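PDB 4R12: nicastrin, which probably serves as an essential subunit of gamma-secretase, the protease complex that cuts membrane proteins such as Notch receptors and amyloid-beta precursor protein within the membrane. Local coordinates for residues N269-R272 / G277-Y280; S487-G490 / T495-S498. One frame throughout, in Å; residues are numbered along the deposited sequence.

Interaction 1 of 2, residues N269-R272 / G277-Y280; sequences NAER and GSEY
The chain leaves Asn269 and turns back so that Gly277 CA passes 3.3 Å from Asn269 O in a CA-H...O contact, with Asn269 CA and Gly277 CA 5.2 Å apart. Gly277 has to be bare on this side: a CB there would run into both Asn269 O and the carboxylate of Glu271. Glu271 does most of the side-chain work. Its chain bends about the CB-CG bond (chi2 -68°), which swings the carboxylate across to the first turn of the helix. There the two oxygens divide Ser278 between them. OE2 accepts from Ser278 N at 2.7 Å, with the N-H pointing nearly straight at it but arriving 41° out of the carboxylate plane. OE1 takes the hydroxyl proton of Ser278 OG at 2.6 Å through its syn lone pair. With an alanine at Glu271, Ser278 N would probably be left without this acceptor and the Ser278 hydroxyl would be freer to turn. Ser384 also bonds OE1, and Ser387 reaches Ser278 OG. The contact thus fixes the buried loop after strand 262-268 to the start of helix 276-287 in the aminopeptidase-like large lobe, with Pro220 of strand 214-220 lying against Glu271.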
loop_
_atom_site.group_PDB
_atom_site.type_symbol
_atom_site.label_atom_id
_atom_site.label_comp_id
_atom_site.label_asym_id
_atom_site.label_seq_id
_atom_site.Cartn_x
_atom_site.Cartn_y
_atom_site.Cartn_z
ATOM N N ASN A 269 -7.896 -0.462 0.675
ATOM C CA ASN A 269 -6.977 -0.264 -0.439
ATOM C C ASN A 269 -7.015 1.191 -0.912
ATOM O O ASN A 269 -7.992 1.894 -0.675
ATOM C CB ASN A 269 -7.327 -1.208 -1.587
ATOM C CG ASN A 269 -6.139 -1.502 -2.490
ATOM O OD1 ASN A 269 -5.117 -0.809 -2.441
ATOM N ND2 ASN A 269 -6.278 -2.527 -3.344
ATOM N N ALA A 270 -5.940 1.618 -1.566
ATOM C CA ALA A 270 -5.797 2.953 -2.155
ATOM C C ALA A 270 -5.965 4.100 -1.141
ATOM O O ALA A 270 -6.288 5.237 -1.506
ATOM C CB ALA A 270 -6.779 3.108 -3.332
ATOM N N GLU A 271 -5.702 3.808 0.132
ATOM C CA GLU A 271 -5.756 4.830 1.166
ATOM C C GLU A 271 -4.667 5.879 1.005
ATOM O O GLU A 271 -4.853 7.026 1.407
ATOM C CB GLU A 271 -5.636 4.196 2.559
ATOM C CG GLU A 271 -6.800 3.316 2.892
ATOM C CD GLU A 271 -8.096 4.105 3.059
ATOM O OE1 GLU A 271 -8.320 4.673 4.142
ATOM O OE2 GLU A 271 -8.881 4.161 2.102
ATOM N N ARG A 272 -3.525 5.493 0.430
ATOM C CA ARG A 272 -2.423 6.449 0.291
ATOM C C ARG A 272 -2.752 7.509 -0.748
ATOM O O ARG A 272 -1.995 8.456 -0.934
ATOM C CB ARG A 272 -1.117 5.758 -0.093
ATOM C CG ARG A 272 -0.719 4.588 0.784
ATOM C CD ARG A 272 -0.906 4.901 2.211
ATOM N NE ARG A 272 -0.508 3.823 3.129
ATOM C CZ ARG A 272 -0.507 4.007 4.444
ATOM N NH1 ARG A 272 -0.890 5.193 4.923
ATOM N NH2 ARG A 272 -0.131 3.047 5.273
ATOM N N GLY A 277 -10.493 4.163 -0.295
ATOM C CA GLY A 277 -11.048 2.891 0.142
ATOM C C GLY A 277 -11.986 3.012 1.333
ATOM O O GLY A 277 -13.140 2.580 1.269
ATOM N N SER A 278 -11.507 3.600 2.424
ATOM C CA SER A 278 -12.385 3.829 3.569
ATOM C C SER A 278 -13.554 4.754 3.207
ATOM O O SER A 278 -14.695 4.498 3.591
ATOM C CB SER A 278 -11.608 4.396 4.766
ATOM O OG SER A 278 -10.807 5.510 4.425
ATOM N N GLU A 279 -13.288 5.810 2.446
ATOM C CA GLU A 279 -14.360 6.742 2.081
ATOM C C GLU A 279 -15.470 6.098 1.248
ATOM O O GLU A 279 -16.658 6.327 1.506
ATOM C CB GLU A 279 -13.800 7.951 1.328
ATOM C CG GLU A 279 -13.020 8.921 2.205
ATOM C CD GLU A 279 -13.895 9.697 3.206
ATOM O OE1 GLU A 279 -15.134 9.518 3.227
ATOM O OE2 GLU A 279 -13.324 10.495 3.977
ATOM N N TYR A 280 -15.094 5.299 0.253
ATOM C CA TYR A 280 -16.088 4.674 -0.618
ATOM C C TYR A 280 -16.960 3.704 0.178
ATOM O O TYR A 280 -18.174 3.692 0.027
ATOM C CB TYR A 280 -15.398 3.957 -1.779
ATOM C CG TYR A 280 -16.276 3.565 -2.956
ATOM C CD1 TYR A 280 -17.080 2.428 -2.906
ATOM C CD2 TYR A 280 -16.240 4.294 -4.147
ATOM C CE1 TYR A 280 -17.857 2.050 -3.994
ATOM C CE2 TYR A 280 -17.011 3.922 -5.238
ATOM C CZ TYR A 280 -17.817 2.799 -5.157
ATOM O OH TYR A 280 -18.570 2.412 -6.242
#

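Interaction 2 of 2, residues S487-G490 / T495-S498; sequences SVFG and TTLS
A short antiparallel hairpin-like loop is closed here by one beta bridge, the non-hydrogen-bonded pair Gly490 and Thr496, whose CA atoms lie 4.4 Å apart. Gly490 is extended in a way that only glycine tolerates easily (phi 149°). A CB on it would collide with Thr495 O and Thr496 CA, and the CA instead makes a CA-H...O contact with Thr495 O at 3.4 Å. Beyond the bridge, the one direct backbone hydrogen bond between the segments runs from Leu497 N to Phe489 O, 3.0 Å long, the donor tilted 30° from the carbonyl plane. From there the chains part and water takes over. A single water donates to both Phe489 O and Leu497 O, so Phe489 O is gripped by both an amide and a water. A second water lies within bonding reach of Val488 O and Leu497 O, two carbonyl oxygens that stay 3.9 Å apart.

The side chains sort themselves about this backbone. Leu497 leans over the glycine, its CD1 resting on Gly490 CA at 3.7 Å, and runs alongside Val488 with the two pointing the same way. That face is partly open to solvent. Phe489 starts away from the other segment, but its ring, with CG anti to the backbone N (chi1 176°), is carried round beside the bridge to meet Thr496. The ring is buried against Gln198 of strand 192-203 and Asn547 of strand 542-548, while the main chain of Ser487 and Phe489 bonds to Gly196 and Pro194. Thr496 crosses the ring at a slant: it is the CG2 methyl, not the hydroxyl, that meets the ring, 3.6 Å from Phe489 CZ.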
loop_
_atom_site.group_PDB
_atom_site.type_symbol
_atom_site.label_atom_id
_atom_site.label_comp_id
_atom_site.label_asym_id
_atom_site.label_seq_id
_atom_site.Cartn_x
_atom_site.Cartn_y
_atom_site.Cartn_z
ATOM N N SER A 487 -2.181 0.505 -7.698
ATOM C CA SER A 487 -2.328 0.533 -9.159
ATOM C C SER A 487 -3.703 1.109 -9.520
ATOM O O SER A 487 -4.252 1.939 -8.772
ATOM C CB SER A 487 -2.112 -0.874 -9.768
ATOM O OG SER A 487 -2.149 -0.844 -11.177
ATOM N N VAL A 488 -4.252 0.708 -10.663
ATOM C CA VAL A 488 -5.459 1.351 -11.171
ATOM C C VAL A 488 -6.727 0.555 -10.893
ATOM O O VAL A 488 -6.714 -0.678 -10.821
ATOM C CB VAL A 488 -5.350 1.628 -12.688
ATOM C CG1 VAL A 488 -4.248 2.642 -12.942
ATOM C CG2 VAL A 488 -5.097 0.343 -13.474
ATOM N N PHE A 489 -7.828 1.282 -10.729
ATOM C CA PHE A 489 -9.084 0.675 -10.336
ATOM C C PHE A 489 -9.639 -0.273 -11.387
ATOM O O PHE A 489 -10.160 -1.336 -11.055
ATOM C CB PHE A 489 -10.130 1.745 -10.031
ATOM C CG PHE A 489 -11.480 1.181 -9.716
ATOM C CD1 PHE A 489 -11.752 0.677 -8.456
ATOM C CD2 PHE A 489 -12.472 1.125 -10.689
ATOM C CE1 PHE A 489 -12.995 0.133 -8.162
ATOM C CE2 PHE A 489 -13.721 0.591 -10.405
ATOM C CZ PHE A 489 -13.987 0.094 -9.144
ATOM N N GLY A 490 -9.544 0.125 -12.649
ATOM C CA GLY A 490 -10.150 -0.628 -13.737
ATOM C C GLY A 490 -10.558 0.319 -14.845
ATOM O O GLY A 490 -10.348 1.526 -14.731
ATOM N N THR A 495 -15.604 -3.344 -14.879
ATOM C CA THR A 495 -14.392 -4.022 -15.304
ATOM C C THR A 495 -13.259 -3.729 -14.336
ATOM O O THR A 495 -12.294 -3.057 -14.697
ATOM C CB THR A 495 -13.967 -3.611 -16.732
ATOM O OG1 THR A 495 -13.811 -2.186 -16.796
ATOM C CG2 THR A 495 -15.007 -4.046 -17.745
ATOM N N THR A 496 -13.381 -4.242 -13.110
ATOM C CA THR A 496 -12.408 -3.970 -12.057
ATOM C C THR A 496 -11.130 -4.774 -12.243
ATOM O O THR A 496 -11.141 -5.858 -12.821
ATOM C CB THR A 496 -12.972 -4.276 -10.653
ATOM O OG1 THR A 496 -13.408 -5.640 -10.597
ATOM C CG2 THR A 496 -14.141 -3.344 -10.324
ATOM N N LEU A 497 -10.028 -4.221 -11.746
ATOM C CA LEU A 497 -8.713 -4.841 -11.860
ATOM C C LEU A 497 -8.066 -4.933 -10.491
ATOM O O LEU A 497 -8.256 -4.040 -9.653
ATOM C CB LEU A 497 -7.808 -4.032 -12.797
ATOM C CG LEU A 497 -8.255 -3.838 -14.246
ATOM C CD1 LEU A 497 -7.356 -2.807 -14.926
ATOM C CD2 LEU A 497 -8.231 -5.174 -14.990
ATOM N N SER A 498 -7.288 -5.990 -10.265
ATOM C CA SER A 498 -6.529 -6.107 -9.021
ATOM C C SER A 498 -5.186 -6.794 -9.239
ATOM O O SER A 498 -5.116 -7.839 -9.890
ATOM C CB SER A 498 -7.329 -6.881 -7.959
ATOM O OG SER A 498 -8.356 -6.084 -7.393
HETATM O O HOH W 1 -6.416 -2.340 -8.404
HETATM O O HOH W 2 -10.397 -2.665 -8.574
#

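From the N terminus, interaction 1 comes first, closing the short connection from strand 262-268 into helix 276-287. Some two hundred residues later, interaction 2 closes a short loop late in the connection after helix 452-463, its second half on the weak strand 495-496 just before helix 500-512. The two are in series, neither nested nor crossed, and do not touch: their nearest atoms are about 6 Å apart and their centres 14 Å. Strand 192-203 borders both contacts: Gln198 O accepts from Asn269 ND2, and Gln198 also touches Thr496 and Ser498. Asn547 of strand 542-548 bonds Tyr280 OH through ND2 and touches Thr496. Asn269 also touches Ser486, which directly precedes segment 487-490.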